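Xylose isomerase-like TIM barrel domain-containing protein (Parabacteroides distasonis, PDB 4KW2) is of unknown function but adopts the xylose isomerase-like TIM barrel fold, so it may be a sugar isomerase or a related enzyme. Local coordinates at residues 21-31 and 234-245; 177-185 and 211-219. All coordinates share one frame; numbering follows the deposited sequence.

Interaction 1. Residues 21-31 and 234-245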
# COMPACT_ATOMS: atom_id res chain seq x y z
N ASP A 21 -11.34 -22.62 20.53
CA ASP A 21 -10.19 -23.18 19.82
C ASP A 21 -9.02 -22.19 19.79
O ASP A 21 -7.94 -22.52 20.25
CB ASP A 21 -10.55 -23.65 18.40
CG ASP A 21 -9.66 -24.80 17.93
OD1 ASP A 21 -9.33 -25.67 18.76
OD2 ASP A 21 -9.30 -24.84 16.73
N TRP A 22 -9.25 -20.98 19.27
CA TRP A 22 -8.21 -19.95 19.16
C TRP A 22 -8.65 -18.66 19.83
O TRP A 22 -9.80 -18.53 20.24
CB TRP A 22 -7.86 -19.68 17.68
CG TRP A 22 -9.05 -19.31 16.84
CD1 TRP A 22 -9.69 -18.10 16.80
CD2 TRP A 22 -9.75 -20.16 15.92
NE1 TRP A 22 -10.74 -18.15 15.92
CE2 TRP A 22 -10.80 -19.40 15.36
CE3 TRP A 22 -9.58 -21.49 15.52
CZ2 TRP A 22 -11.68 -19.93 14.42
CZ3 TRP A 22 -10.46 -22.01 14.58
CH2 TRP A 22 -11.49 -21.23 14.04
N LYS A 23 -7.73 -17.69 19.92
CA LYS A 23 -8.05 -16.36 20.44
C LYS A 23 -8.09 -15.34 19.32
O LYS A 23 -7.29 -15.41 18.39
CB LYS A 23 -7.00 -15.90 21.45
CG LYS A 23 -6.74 -16.85 22.60
CD LYS A 23 -5.49 -16.42 23.35
CE LYS A 23 -4.91 -17.54 24.19
NZ LYS A 23 -5.77 -17.84 25.36
N VAL A 24 -9.02 -14.39 19.42
CA VAL A 24 -9.10 -13.28 18.49
C VAL A 24 -8.77 -11.99 19.23
O VAL A 24 -9.46 -11.62 20.18
CB VAL A 24 -10.50 -13.16 17.86
CG1 VAL A 24 -10.49 -12.11 16.74
CG2 VAL A 24 -10.96 -14.51 17.32
N GLY A 25 -7.71 -11.31 18.79
CA GLY A 25 -7.30 -10.05 19.37
C GLY A 25 -7.12 -8.96 18.33
O GLY A 25 -7.18 -9.21 17.12
N ILE A 26 -6.91 -7.74 18.81
CA ILE A 26 -6.66 -6.62 17.92
C ILE A 26 -5.19 -6.20 17.95
O ILE A 26 -4.54 -6.25 19.00
CB ILE A 26 -7.55 -5.42 18.29
CG1 ILE A 26 -7.54 -4.39 17.16
CG2 ILE A 26 -7.12 -4.77 19.60
CD1 ILE A 26 -8.52 -3.27 17.36
N GLN A 27 -4.67 -5.79 16.80
CA GLN A 27 -3.41 -5.05 16.74
C GLN A 27 -3.73 -3.59 17.04
O GLN A 27 -4.50 -2.96 16.31
CB GLN A 27 -2.77 -5.16 15.37
CG GLN A 27 -2.39 -6.57 14.98
CD GLN A 27 -1.71 -6.63 13.62
OE1 GLN A 27 -0.88 -5.78 13.30
NE2 GLN A 27 -2.08 -7.63 12.82
N THR A 28 -3.15 -3.05 18.10
CA THR A 28 -3.44 -1.67 18.50
C THR A 28 -2.99 -0.67 17.42
O THR A 28 -3.48 0.45 17.38
CB THR A 28 -2.82 -1.32 19.87
OG1 THR A 28 -1.41 -1.53 19.83
CG2 THR A 28 -3.42 -2.19 20.97
N TRP A 29 -2.07 -1.08 16.55
CA TRP A 29 -1.68 -0.26 15.39
C TRP A 29 -2.89 0.24 14.59
O TRP A 29 -2.86 1.32 14.01
CB TRP A 29 -0.72 -1.03 14.47
CG TRP A 29 -0.27 -0.19 13.34
CD1 TRP A 29 -0.63 -0.32 12.03
CD2 TRP A 29 0.60 0.95 13.40
NE1 TRP A 29 -0.04 0.65 11.28
CE2 TRP A 29 0.72 1.45 12.09
CE3 TRP A 29 1.28 1.59 14.44
CZ2 TRP A 29 1.51 2.57 11.79
CZ3 TRP A 29 2.06 2.69 14.15
CH2 TRP A 29 2.17 3.18 12.83
N THR A 30 -3.95 -0.56 14.57
CA THR A 30 -5.23 -0.18 13.97
C THR A 30 -5.65 1.23 14.34
O THR A 30 -6.15 1.98 13.50
CB THR A 30 -6.32 -1.17 14.43
OG1 THR A 30 -5.99 -2.48 13.97
CG2 THR A 30 -7.70 -0.78 13.88
N PHE A 31 -5.43 1.60 15.60
CA PHE A 31 -5.85 2.90 16.13
C PHE A 31 -4.65 3.71 16.62
O PHE A 31 -4.73 4.36 17.66
CB PHE A 31 -6.84 2.69 17.28
CG PHE A 31 -8.11 1.99 16.87
CD1 PHE A 31 -9.08 2.67 16.13
CD2 PHE A 31 -8.35 0.68 17.23
CE1 PHE A 31 -10.25 2.04 15.76
CE2 PHE A 31 -9.52 0.05 16.86
CZ PHE A 31 -10.47 0.73 16.12
N HIS A 234 -6.48 -27.12 13.05
CA HIS A 234 -6.48 -27.09 14.51
C HIS A 234 -5.61 -25.94 15.03
O HIS A 234 -4.83 -26.11 15.97
CB HIS A 234 -6.02 -28.43 15.08
CG HIS A 234 -6.28 -28.59 16.54
ND1 HIS A 234 -5.31 -28.42 17.50
CD2 HIS A 234 -7.42 -28.89 17.21
CE1 HIS A 234 -5.83 -28.62 18.70
NE2 HIS A 234 -7.11 -28.90 18.55
N PHE A 235 -5.75 -24.78 14.42
CA PHE A 235 -5.06 -23.60 14.88
C PHE A 235 -5.63 -23.23 16.24
O PHE A 235 -6.84 -23.13 16.39
CB PHE A 235 -5.24 -22.44 13.90
CG PHE A 235 -4.61 -21.16 14.35
CD1 PHE A 235 -3.23 -20.99 14.31
CD2 PHE A 235 -5.39 -20.12 14.82
CE1 PHE A 235 -2.65 -19.81 14.72
CE2 PHE A 235 -4.81 -18.93 15.23
CZ PHE A 235 -3.44 -18.78 15.18
N ASN A 236 -4.76 -23.07 17.23
CA ASN A 236 -5.20 -22.66 18.56
C ASN A 236 -4.36 -21.51 19.13
O ASN A 236 -4.27 -21.34 20.33
CB ASN A 236 -5.22 -23.86 19.52
CG ASN A 236 -3.88 -24.57 19.61
OD1 ASN A 236 -2.85 -24.07 19.16
ND2 ASN A 236 -3.90 -25.77 20.19
N GLY A 237 -3.77 -20.71 18.25
CA GLY A 237 -3.00 -19.55 18.66
C GLY A 237 -3.84 -18.30 18.65
O GLY A 237 -5.05 -18.35 18.86
N LEU A 238 -3.20 -17.17 18.38
CA LEU A 238 -3.85 -15.87 18.40
C LEU A 238 -4.04 -15.37 16.98
O LEU A 238 -3.09 -15.27 16.21
CB LEU A 238 -2.99 -14.89 19.21
CG LEU A 238 -3.40 -13.41 19.22
CD1 LEU A 238 -4.72 -13.21 19.95
CD2 LEU A 238 -2.29 -12.57 19.84
N ILE A 239 -5.29 -15.05 16.63
CA ILE A 239 -5.58 -14.31 15.40
C ILE A 239 -5.57 -12.84 15.77
O ILE A 239 -6.44 -12.35 16.49
CB ILE A 239 -6.96 -14.66 14.80
CG1 ILE A 239 -7.09 -16.16 14.56
CG2 ILE A 239 -7.17 -13.92 13.48
CD1 ILE A 239 -8.47 -16.57 14.10
N SER A 240 -4.56 -12.13 15.28
CA SER A 240 -4.36 -10.75 15.62
C SER A 240 -4.73 -9.88 14.42
O SER A 240 -4.03 -9.87 13.40
CB SER A 240 -2.90 -10.54 16.02
OG SER A 240 -2.76 -9.33 16.72
N ILE A 241 -5.84 -9.16 14.54
CA ILE A 241 -6.40 -8.44 13.40
C ILE A 241 -6.01 -6.96 13.37
O ILE A 241 -5.89 -6.30 14.41
CB ILE A 241 -7.94 -8.59 13.31
CG1 ILE A 241 -8.66 -7.76 14.37
CG2 ILE A 241 -8.34 -10.05 13.43
CD1 ILE A 241 -9.78 -6.92 13.81
N GLU A 242 -5.80 -6.47 12.16
CA GLU A 242 -5.58 -5.05 11.92
C GLU A 242 -6.57 -4.67 10.82
O GLU A 242 -6.89 -5.48 9.95
CB GLU A 242 -4.13 -4.83 11.46
CG GLU A 242 -3.68 -3.38 11.38
CD GLU A 242 -4.01 -2.69 10.06
OE1 GLU A 242 -4.33 -3.37 9.05
OE2 GLU A 242 -3.94 -1.45 10.03
N TYR A 243 -7.06 -3.44 10.88
CA TYR A 243 -7.82 -2.89 9.76
C TYR A 243 -7.59 -1.40 9.62
O TYR A 243 -7.06 -0.75 10.52
CB TYR A 243 -9.31 -3.23 9.89
CG TYR A 243 -10.08 -2.55 11.01
CD1 TYR A 243 -10.17 -3.13 12.27
CD2 TYR A 243 -10.76 -1.35 10.79
CE1 TYR A 243 -10.90 -2.53 13.28
CE2 TYR A 243 -11.49 -0.75 11.80
CZ TYR A 243 -11.56 -1.34 13.05
OH TYR A 243 -12.30 -0.76 14.05
N ASP A 244 -7.97 -0.87 8.46
CA ASP A 244 -7.88 0.56 8.21
C ASP A 244 -9.08 1.24 8.85
O ASP A 244 -10.19 1.16 8.32
CB ASP A 244 -7.85 0.82 6.70
CG ASP A 244 -7.46 2.24 6.35
OD1 ASP A 244 -7.69 3.15 7.18
OD2 ASP A 244 -6.92 2.44 5.25
N ASP A 245 -8.86 1.92 9.97
CA ASP A 245 -9.96 2.50 10.73
C ASP A 245 -10.51 3.77 10.11
O ASP A 245 -11.49 4.32 10.59
CB ASP A 245 -9.59 2.74 12.20
CG ASP A 245 -8.59 3.88 12.39
OD1 ASP A 245 -7.69 4.04 11.54
OD2 ASP A 245 -8.71 4.61 13.39
O HOH W 1 -5.95 1.78 10.90

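Interaction 2. Residues 177-185 and 211-219. With SO4 (sulfate ion), chain F.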
# COMPACT_ATOMS: atom_id res chain seq x y z
N ASP A 177 1.77 -14.23 8.52
CA ASP A 177 0.98 -13.20 7.86
C ASP A 177 -0.03 -13.83 6.92
O ASP A 177 0.34 -14.62 6.05
CB ASP A 177 1.87 -12.24 7.07
CG ASP A 177 2.51 -11.18 7.94
OD1 ASP A 177 2.46 -11.29 9.19
OD2 ASP A 177 3.07 -10.22 7.37
N ILE A 178 -1.30 -13.51 7.12
CA ILE A 178 -2.34 -13.91 6.19
C ILE A 178 -2.44 -12.77 5.19
O ILE A 178 -2.92 -11.68 5.54
CB ILE A 178 -3.69 -14.13 6.89
CG1 ILE A 178 -3.53 -15.11 8.06
CG2 ILE A 178 -4.74 -14.61 5.90
CD1 ILE A 178 -2.79 -16.38 7.72
N GLY A 179 -1.97 -13.02 3.97
CA GLY A 179 -1.86 -11.99 2.95
C GLY A 179 -3.20 -11.55 2.41
O GLY A 179 -3.97 -10.87 3.10
N HIS A 180 -3.48 -11.91 1.16
CA HIS A 180 -4.75 -11.58 0.53
C HIS A 180 -5.52 -12.87 0.33
O HIS A 180 -5.33 -13.59 -0.65
CB HIS A 180 -4.54 -10.82 -0.78
CG HIS A 180 -4.49 -9.33 -0.61
ND1 HIS A 180 -5.63 -8.56 -0.50
CD2 HIS A 180 -3.44 -8.48 -0.55
CE1 HIS A 180 -5.28 -7.29 -0.37
NE2 HIS A 180 -3.96 -7.21 -0.39
N TRP A 181 -6.39 -13.16 1.29
CA TRP A 181 -7.18 -14.37 1.32
C TRP A 181 -8.38 -14.23 0.38
O TRP A 181 -9.15 -13.28 0.52
CB TRP A 181 -7.67 -14.59 2.75
CG TRP A 181 -8.54 -15.77 2.89
CD1 TRP A 181 -9.90 -15.82 2.74
CD2 TRP A 181 -8.11 -17.09 3.19
NE1 TRP A 181 -10.35 -17.11 2.93
CE2 TRP A 181 -9.27 -17.91 3.21
CE3 TRP A 181 -6.87 -17.67 3.44
CZ2 TRP A 181 -9.21 -19.27 3.48
CZ3 TRP A 181 -6.81 -19.01 3.71
CH2 TRP A 181 -7.97 -19.80 3.72
N LYS A 182 -8.61 -15.15 -0.56
CA LYS A 182 -7.86 -16.39 -0.79
C LYS A 182 -7.61 -16.50 -2.29
O LYS A 182 -8.52 -16.25 -3.08
CB LYS A 182 -8.72 -17.57 -0.35
CG LYS A 182 -8.05 -18.94 -0.36
CD LYS A 182 -9.12 -20.01 -0.17
CE LYS A 182 -8.54 -21.33 0.31
NZ LYS A 182 -7.77 -22.03 -0.74
N ARG A 183 -6.39 -16.89 -2.66
CA ARG A 183 -6.04 -17.10 -4.07
C ARG A 183 -5.48 -18.51 -4.25
O ARG A 183 -4.73 -19.00 -3.41
CB ARG A 183 -5.02 -16.06 -4.54
CG ARG A 183 -5.43 -14.64 -4.20
CD ARG A 183 -4.56 -13.60 -4.88
NE ARG A 183 -4.77 -12.27 -4.30
CZ ARG A 183 -4.17 -11.15 -4.72
NH1 ARG A 183 -3.32 -11.18 -5.74
NH2 ARG A 183 -4.44 -10.00 -4.12
N VAL A 184 -5.87 -19.16 -5.35
CA VAL A 184 -5.51 -20.56 -5.60
C VAL A 184 -3.99 -20.76 -5.59
O VAL A 184 -3.26 -20.07 -6.32
CB VAL A 184 -6.12 -21.08 -6.92
CG1 VAL A 184 -5.57 -20.35 -8.14
CG2 VAL A 184 -5.91 -22.59 -7.06
N GLY A 185 -3.52 -21.67 -4.74
CA GLY A 185 -2.10 -22.00 -4.65
C GLY A 185 -1.24 -21.02 -3.87
O GLY A 185 -0.02 -21.19 -3.80
N MSE A 211 -14.23 -10.70 5.09
CA MSE A 211 -12.97 -10.92 4.35
C MSE A 211 -13.15 -10.88 2.85
O MSE A 211 -12.46 -11.57 2.11
CB MSE A 211 -12.28 -12.20 4.83
CG MSE A 211 -11.75 -11.95 6.24
SE MSE A 211 -11.00 -13.60 7.01
CE MSE A 211 -9.43 -13.67 5.83
N GLU A 212 -14.06 -10.03 2.39
CA GLU A 212 -14.22 -9.81 0.96
C GLU A 212 -12.94 -9.19 0.40
O GLU A 212 -12.24 -8.46 1.09
CB GLU A 212 -15.43 -8.91 0.68
CG GLU A 212 -15.26 -7.47 1.17
CD GLU A 212 -16.51 -6.63 0.99
OE1 GLU A 212 -17.58 -7.18 0.64
OE2 GLU A 212 -16.41 -5.39 1.19
N ASP A 213 -12.66 -9.49 -0.86
CA ASP A 213 -11.49 -8.94 -1.52
C ASP A 213 -11.76 -8.81 -3.02
O ASP A 213 -12.65 -9.45 -3.55
CB ASP A 213 -10.28 -9.83 -1.25
CG ASP A 213 -8.98 -9.18 -1.69
OD1 ASP A 213 -8.65 -8.09 -1.19
OD2 ASP A 213 -8.29 -9.76 -2.56
N ALA A 214 -10.99 -7.94 -3.66
CA ALA A 214 -11.05 -7.73 -5.11
C ALA A 214 -10.74 -9.01 -5.88
O ALA A 214 -11.19 -9.18 -7.01
CB ALA A 214 -10.08 -6.62 -5.51
N THR A 215 -9.92 -9.87 -5.27
CA THR A 215 -9.70 -11.23 -5.76
C THR A 215 -10.20 -12.21 -4.70
O THR A 215 -9.87 -12.07 -3.52
CB THR A 215 -8.20 -11.51 -6.04
OG1 THR A 215 -7.70 -10.55 -6.98
CG2 THR A 215 -8.00 -12.89 -6.63
N TRP A 216 -11.02 -13.17 -5.12
CA TRP A 216 -11.53 -14.20 -4.21
C TRP A 216 -11.32 -15.58 -4.81
O TRP A 216 -11.12 -15.72 -6.03
CB TRP A 216 -13.02 -13.97 -3.90
CG TRP A 216 -13.89 -14.18 -5.08
CD1 TRP A 216 -14.57 -15.32 -5.41
CD2 TRP A 216 -14.15 -13.24 -6.12
NE1 TRP A 216 -15.24 -15.14 -6.59
CE2 TRP A 216 -15.00 -13.87 -7.05
CE3 TRP A 216 -13.75 -11.92 -6.35
CZ2 TRP A 216 -15.46 -13.22 -8.19
CZ3 TRP A 216 -14.20 -11.29 -7.49
CH2 TRP A 216 -15.05 -11.93 -8.39
N GLY A 217 -11.36 -16.60 -3.96
CA GLY A 217 -11.17 -17.97 -4.40
C GLY A 217 -11.98 -18.99 -3.63
O GLY A 217 -11.59 -20.15 -3.53
N THR A 218 -13.13 -18.56 -3.11
CA THR A 218 -14.01 -19.44 -2.35
C THR A 218 -15.44 -19.31 -2.86
O THR A 218 -15.86 -18.24 -3.29
CB THR A 218 -13.95 -19.11 -0.85
OG1 THR A 218 -14.36 -17.76 -0.63
CG2 THR A 218 -12.52 -19.27 -0.31
N GLY A 219 -16.17 -20.42 -2.83
CA GLY A 219 -17.59 -20.43 -3.16
C GLY A 219 -18.47 -19.90 -2.05
O GLY A 219 -19.56 -19.41 -2.30
S SO4 F . -14.86 -23.04 -0.44
O1 SO4 F . -15.16 -23.46 0.94
O2 SO4 F . -15.85 -22.04 -0.88
O3 SO4 F . -13.50 -22.45 -0.51
O4 SO4 F . -14.92 -24.22 -1.34
O HOH W 2 -11.64 -13.13 -0.47
O HOH W 3 -7.19 -12.36 -2.66

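Interaction 1. Residues 21-31 and 234-245
The indole of W22 takes CD1 of I239 over one face, 3.6 Å from the centroid of its five-membered ring in a CH-pi contact, while the carbonyl oxygen of F235 and CG2 of V24 lie at its edge. At the far end, one face of the Y243 ring receives the methyl CG2 of T30, 3.8 Å from the ring centroid. That same methyl also lies over one face of F31, so a single threonine branch is wedged between two rings whose planes stand 87° apart.

Between these ends the two chains run parallel, their strand axes at 32°, and are joined by backbone bonds from K23 N to G237 O through Q27 N to I241 O. CD1 of L238 lies over the backbone of G25, 3.7 Å from G25 N. Q27 adds a side-chain bond: its chain, extended beyond CG (chi2 -178°), carries NE2 to 3.0 Å from S240 O, which lies in the plane of the Q27 amide, while NE2 approaches from above the plane of the S240 carbonyl. T30 OG1 donates to Q27 O at 2.8 Å and accepts a weak bond from Y243 N. Water 1 bridges T30 O, Y243 O and D245 N.

This pairing of strands 23-27 and 238-241, first and last of eight, closes the parallel barrel. Beyond them, strand 23-27 bonds to 50-53, and strand 238-241 to 199-204; E242 OE1 accepts from D206 N. W22 and I239 pack on helix 222-232, with W22 NE1 bonded to L260 O, whereas I26 and F31 lean on helix 36-46.

Interaction 2. Residues 177-185 and 211-219
The end of strand 172-178 with the loop that follows it (177-185), and the loop 211-219 that comes after strand 199-204, meet through a histidine-carboxylate hydrogen bond. H180 ND1 donates to D213 OD1 at 3.1 Å; the bond is bent, 136° at the hydrogen, and reaches the oxygen from above the carboxylate plane. The other oxygen, OD2, accepts from T215 N at 3.2 Å, an Asx turn that, with the H180 bond, restrains the carboxylate. Water 3 accepts from R183 NE and bridges to OD2; R183 NH2 stays 4.2 Å from D213 OD2, beyond a salt bridge. T215 CB lies over one face of that guanidinium.

Selenomethionine M211 bends at chi3 (70°), bringing CE to 3.7 Å from W181 CB and its selenium into an oblique Met-aromatic contact with the indole. A cis peptide links W181 to K182, and the aliphatic part of K182 crosses T218, with CD 3.5 Å from T218 CG2.

F226 of helix 222-232 meets W181 edge-to-face. W216 stacks on F55 of the third subunit and bonds to its Y100. Such strand-to-helix loops lie at the C-terminal ends of a TIM barrel's strands; H180-D213 ties two together here.

Both interactions belong to the same parallel barrel. The centre of interaction 1 lies about 6 Å from the centre of the chain, where it seals the barrel wall; interaction 2 is mainly in loops beyond the C-terminal ends of the strands, its centre about 20 Å from that of the chain. Their centres are 18 Å apart and their nearest atoms about 7 Å, without touching. Strand 199-204 connects them: it pairs with strand 238-241, while its H203 bonds through the backbone to I178 and touches Q27, S240 and D177. A sulfate, probably from the crystallisation liquor, is held weakly by G219 N and also by I220 N; a separate one lies about 5 Å from the F31 side chain, and such ions may mark pockets.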